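Local coordinates for protein kallistatin (PDB 6F4V) that inhibits tissue kallikrein as a serpin, forming a stable equimolar complex with the protease and being cleaved at its reactive site in the process, at residues S95-S100 with M161-Y166; D150-L155 with A334-I339; E205-L210 with S218-D223; M199-Q204 with K267-L272. All blocks are in the same frame, centred on the assembly; numbering follows the deposited sequence.

How the contacts relate
The four contacts fall in two pairs at opposite ends of the molecule. Contacts 1 and 2, centres 9 Å apart, share the main sheet: strand 159-172 pairs with strand 89-100 on one side and strand 328-340 on the other, where Leu163 O and Phe337 N probably bond. Contacts 3 and 4, centres 11 Å apart, meet through Tyr209, His207 and Leu270 at the other end, their centres 37 to 43 Å from those of contacts 1 and 2. Along the chain, contact 1 interlocks with contact 2, which encloses contact 4, which encloses contact 3. Strand 269-282 runs from contact 4 into the main sheet, where strand 328-340 occupies a central position, as the inserted reactive loop does in cleaved serpins.

Contact 1 of 4, residues S95-S100 with M161-Y166; sequences SALFLS and MVLVNY
Val164 fits its CG2 methyl into the hollow between Ala96 and Phe98. CG2 lies 3.9 Å from Ala96 CB and meets the edge of the Phe98 ring at CE1, near the ring plane. Val164 has CG2 between its backbone N and carbonyl carbon, which turns this methyl toward the neighbouring strand. Helix 129-143 covers this face, with Leu135 and Ile136 against Phe98.

Across the sheet the bumps are leucines. Leu97 CD2 fits against the base and one branch of Leu163, 4.0 Å from Leu163 CB, and Met161 CE lies 4.2 Å from Leu97 CD2, next to the Leu163 contact. Leu99 and Met161 run side by side, Leu99 CD2 resting 3.9 Å from Met161 CG. At the far end a water joins Ser95 OG to Asn165 ND2, while Asn165 OD1 bonds Ser35 OG. Helices 33-44 and 107-117 close over this face.

Four backbone bonds hold the register: Ala96 and Val164 exchange one pair, Phe98 and Val162 the other, the straightest being Phe98 N to Val162 O (2.8 Å, 176°). Completely buried, this is an antiparallel strand pair within the large central sheet of the serpin fold, sheet A, sandwiched between helices.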
loop_
_atom_site.group_PDB
_atom_site.type_symbol
_atom_site.label_atom_id
_atom_site.label_comp_id
_atom_site.label_asym_id
_atom_site.label_seq_id
_atom_site.Cartn_x
_atom_site.Cartn_y
_atom_site.Cartn_z
ATOM N N SER A 95 -3.402 7.552 -11.847
ATOM C CA SER A 95 -4.741 7.843 -11.374
ATOM C C SER A 95 -5.650 7.998 -12.567
ATOM O O SER A 95 -5.193 8.365 -13.647
ATOM C CB SER A 95 -4.734 9.158 -10.598
ATOM O OG SER A 95 -3.976 9.018 -9.390
ATOM N N ALA A 96 -6.943 7.840 -12.333
ATOM C CA ALA A 96 -7.928 8.039 -13.368
ATOM C C ALA A 96 -9.284 8.357 -12.750
ATOM O O ALA A 96 -9.589 7.940 -11.610
ATOM C CB ALA A 96 -8.013 6.795 -14.241
ATOM N N LEU A 97 -10.083 9.108 -13.509
ATOM C CA LEU A 97 -11.445 9.331 -13.178
ATOM C C LEU A 97 -12.284 8.778 -14.336
ATOM O O LEU A 97 -12.062 9.120 -15.508
ATOM C CB LEU A 97 -11.730 10.829 -13.045
ATOM C CG LEU A 97 -10.954 11.627 -11.997
ATOM C CD1 LEU A 97 -11.339 13.092 -12.128
ATOM C CD2 LEU A 97 -11.254 11.106 -10.606
ATOM N N PHE A 98 -13.238 7.942 -13.986
ATOM C CA PHE A 98 -14.241 7.457 -14.906
ATOM C C PHE A 98 -15.483 8.310 -14.679
ATOM O O PHE A 98 -16.086 8.248 -13.624
ATOM C CB PHE A 98 -14.456 5.962 -14.686
ATOM C CG PHE A 98 -13.266 5.159 -15.066
ATOM C CD1 PHE A 98 -12.226 4.964 -14.167
ATOM C CD2 PHE A 98 -13.154 4.622 -16.349
ATOM C CE1 PHE A 98 -11.108 4.234 -14.530
ATOM C CE2 PHE A 98 -12.029 3.901 -16.719
ATOM C CZ PHE A 98 -11.007 3.703 -15.807
ATOM N N LEU A 99 -15.813 9.140 -15.672
ATOM C CA LEU A 99 -16.816 10.191 -15.554
ATOM C C LEU A 99 -18.085 9.820 -16.305
ATOM O O LEU A 99 -18.007 9.341 -17.424
ATOM C CB LEU A 99 -16.261 11.466 -16.168
ATOM C CG LEU A 99 -14.959 12.013 -15.586
ATOM C CD1 LEU A 99 -14.512 13.225 -16.381
ATOM C CD2 LEU A 99 -15.129 12.359 -14.118
ATOM N N SER A 100 -19.242 10.062 -15.704
ATOM C CA SER A 100 -20.520 9.829 -16.382
ATOM C C SER A 100 -20.555 10.632 -17.694
ATOM O O SER A 100 -20.242 11.818 -17.686
ATOM C CB SER A 100 -21.692 10.243 -15.479
ATOM O OG SER A 100 -22.947 10.040 -16.129
ATOM N N MET A 161 -19.397 8.720 -10.929
ATOM C CA MET A 161 -17.947 8.814 -11.079
ATOM C C MET A 161 -17.270 7.715 -10.275
ATOM O O MET A 161 -17.692 7.401 -9.178
ATOM C CB MET A 161 -17.434 10.193 -10.616
ATOM C CG MET A 161 -15.948 10.415 -10.827
ATOM S SD MET A 161 -15.374 11.946 -10.059
ATOM C CE MET A 161 -14.874 11.325 -8.449
ATOM N N VAL A 162 -16.210 7.149 -10.839
ATOM C CA VAL A 162 -15.341 6.270 -10.084
ATOM C C VAL A 162 -13.921 6.802 -10.221
ATOM O O VAL A 162 -13.421 6.989 -11.337
ATOM C CB VAL A 162 -15.420 4.817 -10.561
ATOM C CG1 VAL A 162 -14.426 3.953 -9.792
ATOM C CG2 VAL A 162 -16.820 4.283 -10.386
ATOM N N LEU A 163 -13.306 7.069 -9.073
ATOM C CA LEU A 163 -11.908 7.432 -8.988
ATOM C C LEU A 163 -11.118 6.159 -8.782
ATOM O O LEU A 163 -11.523 5.291 -8.012
ATOM C CB LEU A 163 -11.735 8.354 -7.799
ATOM C CG LEU A 163 -10.370 8.831 -7.391
ATOM C CD1 LEU A 163 -10.521 10.230 -6.766
ATOM C CD2 LEU A 163 -9.645 7.875 -6.449
ATOM N N VAL A 164 -9.988 6.041 -9.469
ATOM C CA VAL A 164 -9.069 4.957 -9.213
ATOM C C VAL A 164 -7.633 5.419 -9.213
ATOM O O VAL A 164 -7.250 6.392 -9.889
ATOM C CB VAL A 164 -9.213 3.757 -10.181
ATOM C CG1 VAL A 164 -10.650 3.324 -10.299
ATOM C CG2 VAL A 164 -8.651 4.068 -11.551
ATOM N N ASN A 165 -6.818 4.714 -8.444
ATOM C CA ASN A 165 -5.399 4.781 -8.703
ATOM C C ASN A 165 -4.771 3.432 -8.574
ATOM O O ASN A 165 -5.407 2.481 -8.125
ATOM C CB ASN A 165 -4.734 5.816 -7.834
ATOM C CG ASN A 165 -4.526 5.376 -6.424
ATOM O OD1 ASN A 165 -4.609 4.210 -6.106
ATOM N ND2 ASN A 165 -4.224 6.332 -5.561
ATOM N N TYR A 166 -3.529 3.347 -8.998
ATOM C CA TYR A 166 -2.814 2.067 -8.955
ATOM C C TYR A 166 -1.338 2.347 -8.712
ATOM O O TYR A 166 -0.836 3.465 -8.980
ATOM C CB TYR A 166 -3.023 1.276 -10.265
ATOM C CG TYR A 166 -2.382 2.000 -11.415
ATOM C CD1 TYR A 166 -1.019 1.811 -11.715
ATOM C CD2 TYR A 166 -3.109 2.925 -12.166
ATOM C CE1 TYR A 166 -0.409 2.521 -12.745
ATOM C CE2 TYR A 166 -2.514 3.620 -13.193
ATOM C CZ TYR A 166 -1.176 3.410 -13.491
ATOM O OH TYR A 166 -0.588 4.137 -14.507
HETATM O O HOH W 1 -4.525 9.105 -6.747
#

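Contact 2 of 4, residues D150-L155 with A334-I339; sequences DLVSEL and ATSFAI
In the serpin fold the chain leaving the helix that lies across sheet A returns as a loop over the face of the sheet, and here Leu151 and Val152 of that loop settle on Ala334 and Ser336. The helix is 129-143, and the strand beneath, 328-340, sits between strands 159-172 and 312-324, the place taken by the reactive loop once a serpin has been cleaved and the loop inserted. The modelled chain stops one residue beyond this strand, consistent with that state.

The packing is apolar, and no hydrogen bond crosses between the two segments. Ala334 and Ser336 present their CB atoms to the loop, while Thr335 between them turns away to the helix 33-44 side, where its hydroxyl bonds Ser35. Leu151 spreads its two methyls over the strand: CD1 lies 3.6 Å from Ala334 O, and CD2 drops into the shallow saddle between the neighbouring side chains, 3.7 Å from Ala334 CB and 3.9 Å from Ser336 CB. Leu151 reaches the strand because chi1 (173°) carries CG away from the loop backbone N. Val140 of helix 129-143 touches Ala334 too, so helix and loop cover this residue together. Asn137 of the same helix accepts the Val152 N-H through OD1, tying the loop to the helix above the strand.

Val152 CG2 rests on both atoms of the Ser336 side chain, 3.8 Å from Ser336 CB and 3.9 Å from Ser336 OG, whose hydroxyl bonds Phe317 N on the adjacent strand.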
loop_
_atom_site.group_PDB
_atom_site.type_symbol
_atom_site.label_atom_id
_atom_site.label_comp_id
_atom_site.label_asym_id
_atom_site.label_seq_id
_atom_site.Cartn_x
_atom_site.Cartn_y
_atom_site.Cartn_z
ATOM N N ASP A 150 -10.341 -7.504 -11.089
ATOM C CA ASP A 150 -11.652 -7.283 -10.496
ATOM C C ASP A 150 -11.607 -6.321 -9.295
ATOM O O ASP A 150 -12.184 -6.581 -8.236
ATOM C CB ASP A 150 -12.341 -8.630 -10.170
ATOM C CG ASP A 150 -12.493 -9.549 -11.421
ATOM O OD1 ASP A 150 -12.640 -9.044 -12.575
ATOM O OD2 ASP A 150 -12.458 -10.793 -11.239
ATOM N N LEU A 151 -10.902 -5.205 -9.460
ATOM C CA LEU A 151 -10.810 -4.221 -8.385
ATOM C C LEU A 151 -12.209 -3.811 -7.913
ATOM O O LEU A 151 -12.524 -3.876 -6.718
ATOM C CB LEU A 151 -10.045 -2.976 -8.816
ATOM C CG LEU A 151 -10.048 -1.828 -7.793
ATOM C CD1 LEU A 151 -9.419 -2.271 -6.469
ATOM C CD2 LEU A 151 -9.389 -0.584 -8.343
ATOM N N VAL A 152 -13.013 -3.351 -8.863
ATOM C CA VAL A 152 -14.368 -2.917 -8.573
ATOM C C VAL A 152 -15.281 -4.157 -8.657
ATOM O O VAL A 152 -15.615 -4.607 -9.754
ATOM C CB VAL A 152 -14.799 -1.810 -9.550
ATOM C CG1 VAL A 152 -16.248 -1.409 -9.304
ATOM C CG2 VAL A 152 -13.885 -0.614 -9.409
ATOM N N SER A 153 -15.647 -4.701 -7.498
ATOM C CA SER A 153 -16.469 -5.928 -7.410
ATOM C C SER A 153 -17.986 -5.684 -7.350
ATOM O O SER A 153 -18.748 -6.638 -7.473
ATOM C CB SER A 153 -16.041 -6.744 -6.193
ATOM O OG SER A 153 -16.019 -5.917 -5.045
ATOM N N GLU A 154 -18.409 -4.430 -7.110
ATOM C CA GLU A 154 -19.818 -3.986 -7.180
ATOM C C GLU A 154 -19.836 -2.587 -7.752
ATOM O O GLU A 154 -18.892 -1.812 -7.524
ATOM C CB GLU A 154 -20.451 -3.796 -5.797
ATOM C CG GLU A 154 -20.395 -4.936 -4.828
ATOM C CD GLU A 154 -20.811 -4.506 -3.429
ATOM O OE1 GLU A 154 -20.267 -5.090 -2.457
ATOM O OE2 GLU A 154 -21.663 -3.580 -3.305
ATOM N N LEU A 155 -20.939 -2.235 -8.408
ATOM C CA LEU A 155 -21.145 -0.884 -8.906
ATOM C C LEU A 155 -22.650 -0.615 -8.971
ATOM O O LEU A 155 -23.364 -1.329 -9.674
ATOM C CB LEU A 155 -20.513 -0.744 -10.297
ATOM C CG LEU A 155 -20.454 0.654 -10.902
ATOM C CD1 LEU A 155 -19.522 1.531 -10.080
ATOM C CD2 LEU A 155 -20.006 0.589 -12.355
ATOM N N ALA A 334 -4.272 -1.342 -6.092
ATOM C CA ALA A 334 -5.128 -0.311 -6.610
ATOM C C ALA A 334 -6.249 0.014 -5.645
ATOM O O ALA A 334 -6.611 -0.806 -4.814
ATOM C CB ALA A 334 -5.684 -0.754 -7.951
ATOM N N THR A 335 -6.786 1.222 -5.785
ATOM C CA THR A 335 -7.857 1.730 -4.927
ATOM C C THR A 335 -8.905 2.353 -5.812
ATOM O O THR A 335 -8.568 3.093 -6.733
ATOM C CB THR A 335 -7.305 2.835 -3.984
ATOM O OG1 THR A 335 -6.240 2.302 -3.207
ATOM C CG2 THR A 335 -8.385 3.385 -3.062
ATOM N N SER A 336 -10.170 2.040 -5.544
ATOM C CA SER A 336 -11.295 2.687 -6.198
ATOM C C SER A 336 -12.119 3.494 -5.188
ATOM O O SER A 336 -12.144 3.175 -3.987
ATOM C CB SER A 336 -12.191 1.653 -6.867
ATOM O OG SER A 336 -12.894 0.894 -5.917
ATOM N N PHE A 337 -12.810 4.506 -5.696
ATOM C CA PHE A 337 -13.791 5.249 -4.908
ATOM C C PHE A 337 -14.927 5.689 -5.820
ATOM O O PHE A 337 -14.697 6.478 -6.724
ATOM C CB PHE A 337 -13.167 6.470 -4.248
ATOM C CG PHE A 337 -14.021 7.060 -3.172
ATOM C CD1 PHE A 337 -15.075 7.918 -3.457
ATOM C CD2 PHE A 337 -13.807 6.708 -1.872
ATOM C CE1 PHE A 337 -15.860 8.418 -2.411
ATOM C CE2 PHE A 337 -14.579 7.211 -0.850
ATOM C CZ PHE A 337 -15.608 8.052 -1.118
ATOM N N ALA A 338 -16.139 5.205 -5.543
ATOM C CA ALA A 338 -17.308 5.476 -6.354
ATOM C C ALA A 338 -18.181 6.519 -5.659
ATOM O O ALA A 338 -18.311 6.528 -4.422
ATOM C CB ALA A 338 -18.078 4.187 -6.603
ATOM N N ILE A 339 -18.749 7.414 -6.479
ATOM C CA ILE A 339 -19.572 8.525 -6.029
ATOM C C ILE A 339 -20.922 8.355 -6.693
ATOM O O ILE A 339 -20.979 8.140 -7.906
ATOM C CB ILE A 339 -19.014 9.873 -6.518
ATOM C CG1 ILE A 339 -17.577 10.084 -6.085
ATOM C CG2 ILE A 339 -19.883 11.040 -6.061
ATOM C CD1 ILE A 339 -17.424 10.268 -4.613
#

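Contact 3 of 4, residues E205-L210 with S218-D223; sequences EHHWYL and SVLRMD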
loop_
_atom_site.group_PDB
_atom_site.type_symbol
_atom_site.label_atom_id
_atom_site.label_comp_id
_atom_site.label_asym_id
_atom_site.label_seq_id
_atom_site.Cartn_x
_atom_site.Cartn_y
_atom_site.Cartn_z
ATOM N N GLU A 205 26.492 -13.926 1.461
ATOM C CA GLU A 205 26.445 -12.473 1.433
ATOM C C GLU A 205 26.376 -11.884 2.834
ATOM O O GLU A 205 25.910 -12.536 3.756
ATOM C CB GLU A 205 25.221 -12.008 0.667
ATOM C CG GLU A 205 25.161 -12.489 -0.764
ATOM C CD GLU A 205 26.290 -11.926 -1.592
ATOM O OE1 GLU A 205 26.413 -10.683 -1.657
ATOM O OE2 GLU A 205 27.055 -12.732 -2.157
ATOM N N HIS A 206 26.861 -10.653 2.971
ATOM C CA HIS A 206 26.577 -9.840 4.158
ATOM C C HIS A 206 25.194 -9.242 3.981
ATOM O O HIS A 206 24.817 -8.901 2.873
ATOM C CB HIS A 206 27.593 -8.726 4.340
ATOM C CG HIS A 206 28.881 -9.173 4.968
ATOM N ND1 HIS A 206 29.564 -10.292 4.549
ATOM C CD2 HIS A 206 29.605 -8.649 5.990
ATOM C CE1 HIS A 206 30.646 -10.451 5.296
ATOM N NE2 HIS A 206 30.697 -9.464 6.173
ATOM N N HIS A 207 24.465 -9.114 5.084
ATOM C CA HIS A 207 23.154 -8.473 5.102
ATOM C C HIS A 207 23.031 -7.525 6.282
ATOM O O HIS A 207 23.779 -7.655 7.259
ATOM C CB HIS A 207 22.088 -9.565 5.213
ATOM C CG HIS A 207 21.788 -10.229 3.918
ATOM N ND1 HIS A 207 20.927 -9.683 2.991
ATOM C CD2 HIS A 207 22.269 -11.370 3.371
ATOM C CE1 HIS A 207 20.872 -10.474 1.937
ATOM N NE2 HIS A 207 21.671 -11.507 2.145
ATOM N N TRP A 208 22.074 -6.589 6.188
ATOM C CA TRP A 208 21.777 -5.638 7.245
ATOM C C TRP A 208 20.698 -6.270 8.089
ATOM O O TRP A 208 19.553 -6.419 7.613
ATOM C CB TRP A 208 21.280 -4.322 6.651
ATOM C CG TRP A 208 22.305 -3.591 5.915
ATOM C CD1 TRP A 208 22.538 -3.608 4.566
ATOM C CD2 TRP A 208 23.252 -2.699 6.477
ATOM N NE1 TRP A 208 23.583 -2.765 4.258
ATOM C CE2 TRP A 208 24.037 -2.193 5.417
ATOM C CE3 TRP A 208 23.512 -2.268 7.779
ATOM C CZ2 TRP A 208 25.090 -1.281 5.628
ATOM C CZ3 TRP A 208 24.553 -1.349 7.982
ATOM C CH2 TRP A 208 25.306 -0.861 6.917
ATOM N N TYR A 209 21.049 -6.711 9.298
ATOM C CA TYR A 209 20.062 -7.307 10.204
ATOM C C TYR A 209 20.435 -7.129 11.666
ATOM O O TYR A 209 21.590 -6.882 12.001
ATOM C CB TYR A 209 19.819 -8.802 9.892
ATOM C CG TYR A 209 21.023 -9.696 10.174
ATOM C CD1 TYR A 209 22.114 -9.715 9.308
ATOM C CD2 TYR A 209 21.063 -10.512 11.310
ATOM C CE1 TYR A 209 23.213 -10.522 9.562
ATOM C CE2 TYR A 209 22.161 -11.316 11.581
ATOM C CZ TYR A 209 23.236 -11.312 10.695
ATOM O OH TYR A 209 24.314 -12.118 10.932
ATOM N N LEU A 210 19.421 -7.219 12.524
ATOM C CA LEU A 210 19.624 -7.139 13.962
ATOM C C LEU A 210 18.670 -8.065 14.671
ATOM O O LEU A 210 17.579 -8.395 14.147
ATOM C CB LEU A 210 19.445 -5.713 14.460
ATOM C CG LEU A 210 18.097 -5.041 14.219
ATOM C CD1 LEU A 210 17.029 -5.367 15.262
ATOM C CD2 LEU A 210 18.325 -3.535 14.151
ATOM N N SER A 218 13.622 -10.210 15.279
ATOM C CA SER A 218 14.737 -9.803 14.452
ATOM C C SER A 218 14.232 -8.999 13.259
ATOM O O SER A 218 13.087 -9.121 12.864
ATOM C CB SER A 218 15.507 -11.035 13.972
ATOM O OG SER A 218 16.033 -11.780 15.066
ATOM N N VAL A 219 15.098 -8.190 12.679
ATOM C CA VAL A 219 14.747 -7.335 11.555
ATOM C C VAL A 219 15.855 -7.448 10.515
ATOM O O VAL A 219 17.032 -7.306 10.837
ATOM C CB VAL A 219 14.590 -5.864 12.010
ATOM C CG1 VAL A 219 14.216 -4.942 10.847
ATOM C CG2 VAL A 219 13.556 -5.752 13.138
ATOM N N LEU A 220 15.456 -7.727 9.282
ATOM C CA LEU A 220 16.331 -7.789 8.111
ATOM C C LEU A 220 15.921 -6.672 7.200
ATOM O O LEU A 220 14.723 -6.520 6.932
ATOM C CB LEU A 220 16.107 -9.128 7.388
ATOM C CG LEU A 220 16.740 -9.292 5.992
ATOM C CD1 LEU A 220 18.262 -9.192 6.047
ATOM C CD2 LEU A 220 16.346 -10.637 5.420
ATOM N N ARG A 221 16.877 -5.895 6.682
ATOM C CA ARG A 221 16.542 -4.965 5.620
ATOM C C ARG A 221 17.284 -5.426 4.367
ATOM O O ARG A 221 18.519 -5.610 4.418
ATOM C CB ARG A 221 16.963 -3.548 5.975
ATOM C CG ARG A 221 16.384 -2.451 5.093
ATOM C CD ARG A 221 17.173 -1.138 5.296
ATOM N NE ARG A 221 18.423 -1.122 4.566
ATOM C CZ ARG A 221 19.689 -0.977 5.018
ATOM N NH1 ARG A 221 19.999 -0.797 6.272
ATOM N NH2 ARG A 221 20.689 -1.014 4.133
ATOM N N MET A 222 16.537 -5.674 3.291
ATOM C CA MET A 222 17.125 -6.037 2.008
ATOM C C MET A 222 16.943 -4.899 1.021
ATOM O O MET A 222 15.854 -4.312 0.888
ATOM C CB MET A 222 16.517 -7.321 1.452
ATOM C CG MET A 222 16.918 -8.544 2.229
ATOM S SD MET A 222 16.193 -10.050 1.559
ATOM C CE MET A 222 17.188 -10.232 0.086
ATOM N N ASP A 223 18.024 -4.570 0.340
ATOM C CA ASP A 223 17.992 -3.486 -0.621
ATOM C C ASP A 223 17.584 -4.034 -1.966
ATOM O O ASP A 223 17.939 -5.161 -2.326
ATOM C CB ASP A 223 19.362 -2.783 -0.699
ATOM C CG ASP A 223 19.667 -1.969 0.580
ATOM O OD1 ASP A 223 18.762 -1.282 1.091
ATOM O OD2 ASP A 223 20.743 -2.111 1.168
HETATM O O HOH W 2 20.645 -6.896 3.539
#
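Trp208 buries the most surface here, and what lies on it is the guanidinium group of Arg221. The two side chains run alongside each other in the same direction, and Arg221 CZ stands 4.0 Å from the centroid of the Trp208 five-membered ring, a cation-pi contact over the face. The planes are tilted by 36°, which brings NH2 closest, 3.2 Å from Trp208 CD1 and toward the rim. A bend at chi3 (79°) swings the Arg221 head back over the indole. Asp223 holds it there from its edge: NH2 bonds OD2 at 3.2 Å on the syn lone pair, a salt bridge, with a weak bond from NE to OD1. Tyr265 meets the Trp208 ring as well.

Leu210 is the third large contributor. Leu210 CD1 lies 4.1 Å from Val219 CG2, the two side chains abreast, while their backbones exchange both N-H...O bonds. Nearer the open end, Arg221 N bonds Trp208 O, but Trp208 N instead reaches a water that also donates to Arg221 O (2.6 Å) and is hydrogen-bonded to His207 ND1.

Leu210 also packs on Leu258, and the turn after it carries Asp212, Arg213 and Tyr214; Leu258, Asp212, Arg213 and Tyr214 all belong to the pocket of the bound sulfated glycan. The arrangement is an antiparallel beta hairpin, the first two strands of serpin sheet B, with the glycan site at its turn.

Contact 4 of 4, residues M199-Q204 with K267-L272; sequences MMLQDQ and KLELHL
Leu201 and His271 meet through their first torsions: Leu201 extends with CG opposite its N (chi1 172°), and His271 turns CG away from its carbonyl carbon (chi1 -54°), so that both point the same way off the sheet. Leu201 CD1 then sits over one face of the imidazole, 3.7 Å from the His271 ring centroid, a CH-pi contact. Met199 crosses His271 at about a right angle, its CG at the ring edge, and bends at chi2 to bring SD within 3.5 Å of Leu272 C.

On the reverse side of the sheet, Met200 and Leu272 lie abreast, Met200 CE 3.9 Å from Leu272 CD2. Two pairs of backbone bonds, Met200 with Leu272 and Gln202 with Leu270, zip the antiparallel strands together. Farther along, Lys267 lays its aliphatic chain along the backbone of Asp203 and Gln204, with Lys267 CE 3.5 Å from Gln204 O, and Asp203 turns to a salt bridge with Arg181. These are neighbouring strands of the region called sheet C in serpins. Strand 269-282 also pairs, in parallel, with a strand of another chain, probably the C-terminal fragment generated by reactive-site cleavage, still bound to the body.

His271 NE2 donates to Glu269 OE2 at 2.6 Å (167°), in the ring plane and on the carboxylate's anti lone pair. That bond fixes the rotation of the ring under the Leu201 methyl, and the carboxylate's charge would probably favour a protonated imidazole.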
loop_
_atom_site.group_PDB
_atom_site.type_symbol
_atom_site.label_atom_id
_atom_site.label_comp_id
_atom_site.label_asym_id
_atom_site.label_seq_id
_atom_site.Cartn_x
_atom_site.Cartn_y
_atom_site.Cartn_z
ATOM N N MET A 199 11.513 -22.696 0.056
ATOM C CA MET A 199 12.384 -21.871 0.847
ATOM C C MET A 199 13.643 -21.549 0.068
ATOM O O MET A 199 14.416 -22.444 -0.308
ATOM C CB MET A 199 12.718 -22.573 2.172
ATOM C CG MET A 199 13.388 -21.675 3.207
ATOM S SD MET A 199 12.271 -20.411 3.896
ATOM C CE MET A 199 11.239 -21.401 4.948
ATOM N N MET A 200 13.844 -20.262 -0.177
ATOM C CA MET A 200 15.052 -19.770 -0.823
ATOM C C MET A 200 16.146 -19.738 0.203
ATOM O O MET A 200 15.871 -19.577 1.396
ATOM C CB MET A 200 14.840 -18.352 -1.410
ATOM C CG MET A 200 13.569 -18.272 -2.206
ATOM S SD MET A 200 13.325 -16.735 -3.058
ATOM C CE MET A 200 13.049 -15.649 -1.631
ATOM N N LEU A 201 17.383 -19.865 -0.255
ATOM C CA LEU A 201 18.547 -19.869 0.632
ATOM C C LEU A 201 19.716 -19.108 0.002
ATOM O O LEU A 201 20.057 -19.340 -1.147
ATOM C CB LEU A 201 18.970 -21.311 0.922
ATOM C CG LEU A 201 20.286 -21.508 1.689
ATOM C CD1 LEU A 201 20.186 -20.861 3.052
ATOM C CD2 LEU A 201 20.620 -22.992 1.795
ATOM N N GLN A 202 20.298 -18.181 0.754
ATOM C CA GLN A 202 21.596 -17.614 0.445
ATOM C C GLN A 202 22.393 -17.566 1.728
ATOM O O GLN A 202 21.839 -17.326 2.777
ATOM C CB GLN A 202 21.535 -16.227 -0.238
ATOM C CG GLN A 202 20.852 -15.117 0.509
ATOM C CD GLN A 202 20.925 -13.807 -0.231
ATOM O OE1 GLN A 202 21.967 -13.153 -0.239
ATOM N NE2 GLN A 202 19.817 -13.403 -0.850
ATOM N N ASP A 203 23.696 -17.839 1.628
ATOM C CA ASP A 203 24.579 -17.850 2.798
ATOM C C ASP A 203 25.992 -17.275 2.589
ATOM O O ASP A 203 26.824 -17.365 3.497
ATOM C CB ASP A 203 24.647 -19.252 3.372
ATOM C CG ASP A 203 25.173 -20.282 2.367
ATOM O OD1 ASP A 203 25.679 -19.911 1.291
ATOM O OD2 ASP A 203 25.046 -21.480 2.645
ATOM N N GLN A 204 26.254 -16.650 1.448
ATOM C CA GLN A 204 27.588 -16.091 1.187
ATOM C C GLN A 204 27.649 -14.584 1.347
ATOM O O GLN A 204 28.747 -14.018 1.392
ATOM C CB GLN A 204 28.099 -16.506 -0.210
ATOM C CG GLN A 204 27.943 -17.990 -0.571
ATOM C CD GLN A 204 28.767 -18.955 0.271
ATOM O OE1 GLN A 204 29.530 -19.743 -0.271
ATOM N NE2 GLN A 204 28.596 -18.924 1.585
ATOM N N LYS A 267 27.766 -11.318 7.817
ATOM C CA LYS A 267 27.420 -12.518 7.053
ATOM C C LYS A 267 26.143 -13.112 7.653
ATOM O O LYS A 267 25.890 -13.041 8.865
ATOM C CB LYS A 267 28.561 -13.562 6.975
ATOM C CG LYS A 267 28.293 -14.637 5.910
ATOM C CD LYS A 267 29.488 -15.552 5.590
ATOM C CE LYS A 267 30.233 -15.130 4.319
ATOM N NZ LYS A 267 31.137 -16.196 3.775
ATOM N N LEU A 268 25.290 -13.598 6.767
ATOM C CA LEU A 268 24.024 -14.153 7.169
ATOM C C LEU A 268 23.692 -15.392 6.368
ATOM O O LEU A 268 23.780 -15.388 5.143
ATOM C CB LEU A 268 22.927 -13.130 6.943
ATOM C CG LEU A 268 21.501 -13.544 7.264
ATOM C CD1 LEU A 268 21.360 -13.742 8.746
ATOM C CD2 LEU A 268 20.509 -12.479 6.801
ATOM N N GLU A 269 23.235 -16.413 7.068
ATOM C CA GLU A 269 22.562 -17.527 6.438
ATOM C C GLU A 269 21.068 -17.205 6.468
ATOM O O GLU A 269 20.486 -17.162 7.539
ATOM C CB GLU A 269 22.857 -18.814 7.199
ATOM C CG GLU A 269 22.259 -20.065 6.586
ATOM C CD GLU A 269 22.312 -21.236 7.569
ATOM O OE1 GLU A 269 23.336 -21.348 8.271
ATOM O OE2 GLU A 269 21.338 -22.011 7.685
ATOM N N LEU A 270 20.483 -16.980 5.293
ATOM C CA LEU A 270 19.120 -16.442 5.163
ATOM C C LEU A 270 18.236 -17.444 4.453
ATOM O O LEU A 270 18.523 -17.829 3.325
ATOM C CB LEU A 270 19.153 -15.132 4.360
ATOM C CG LEU A 270 17.812 -14.504 3.993
ATOM C CD1 LEU A 270 16.982 -14.234 5.237
ATOM C CD2 LEU A 270 18.052 -13.221 3.234
ATOM N N HIS A 271 17.181 -17.873 5.118
ATOM C CA HIS A 271 16.169 -18.727 4.529
ATOM C C HIS A 271 14.921 -17.893 4.439
ATOM O O HIS A 271 14.422 -17.438 5.470
ATOM C CB HIS A 271 15.886 -19.944 5.419
ATOM C CG HIS A 271 17.106 -20.739 5.768
ATOM N ND1 HIS A 271 17.346 -22.002 5.264
ATOM C CD2 HIS A 271 18.149 -20.454 6.584
ATOM C CE1 HIS A 271 18.494 -22.454 5.750
ATOM N NE2 HIS A 271 18.991 -21.537 6.564
ATOM N N LEU A 272 14.409 -17.700 3.227
ATOM C CA LEU A 272 13.291 -16.796 2.996
ATOM C C LEU A 272 12.369 -17.462 2.013
ATOM O O LEU A 272 12.844 -17.943 0.985
ATOM C CB LEU A 272 13.786 -15.463 2.468
ATOM C CG LEU A 272 12.747 -14.346 2.211
ATOM C CD1 LEU A 272 12.156 -13.830 3.519
ATOM C CD2 LEU A 272 13.391 -13.203 1.425
#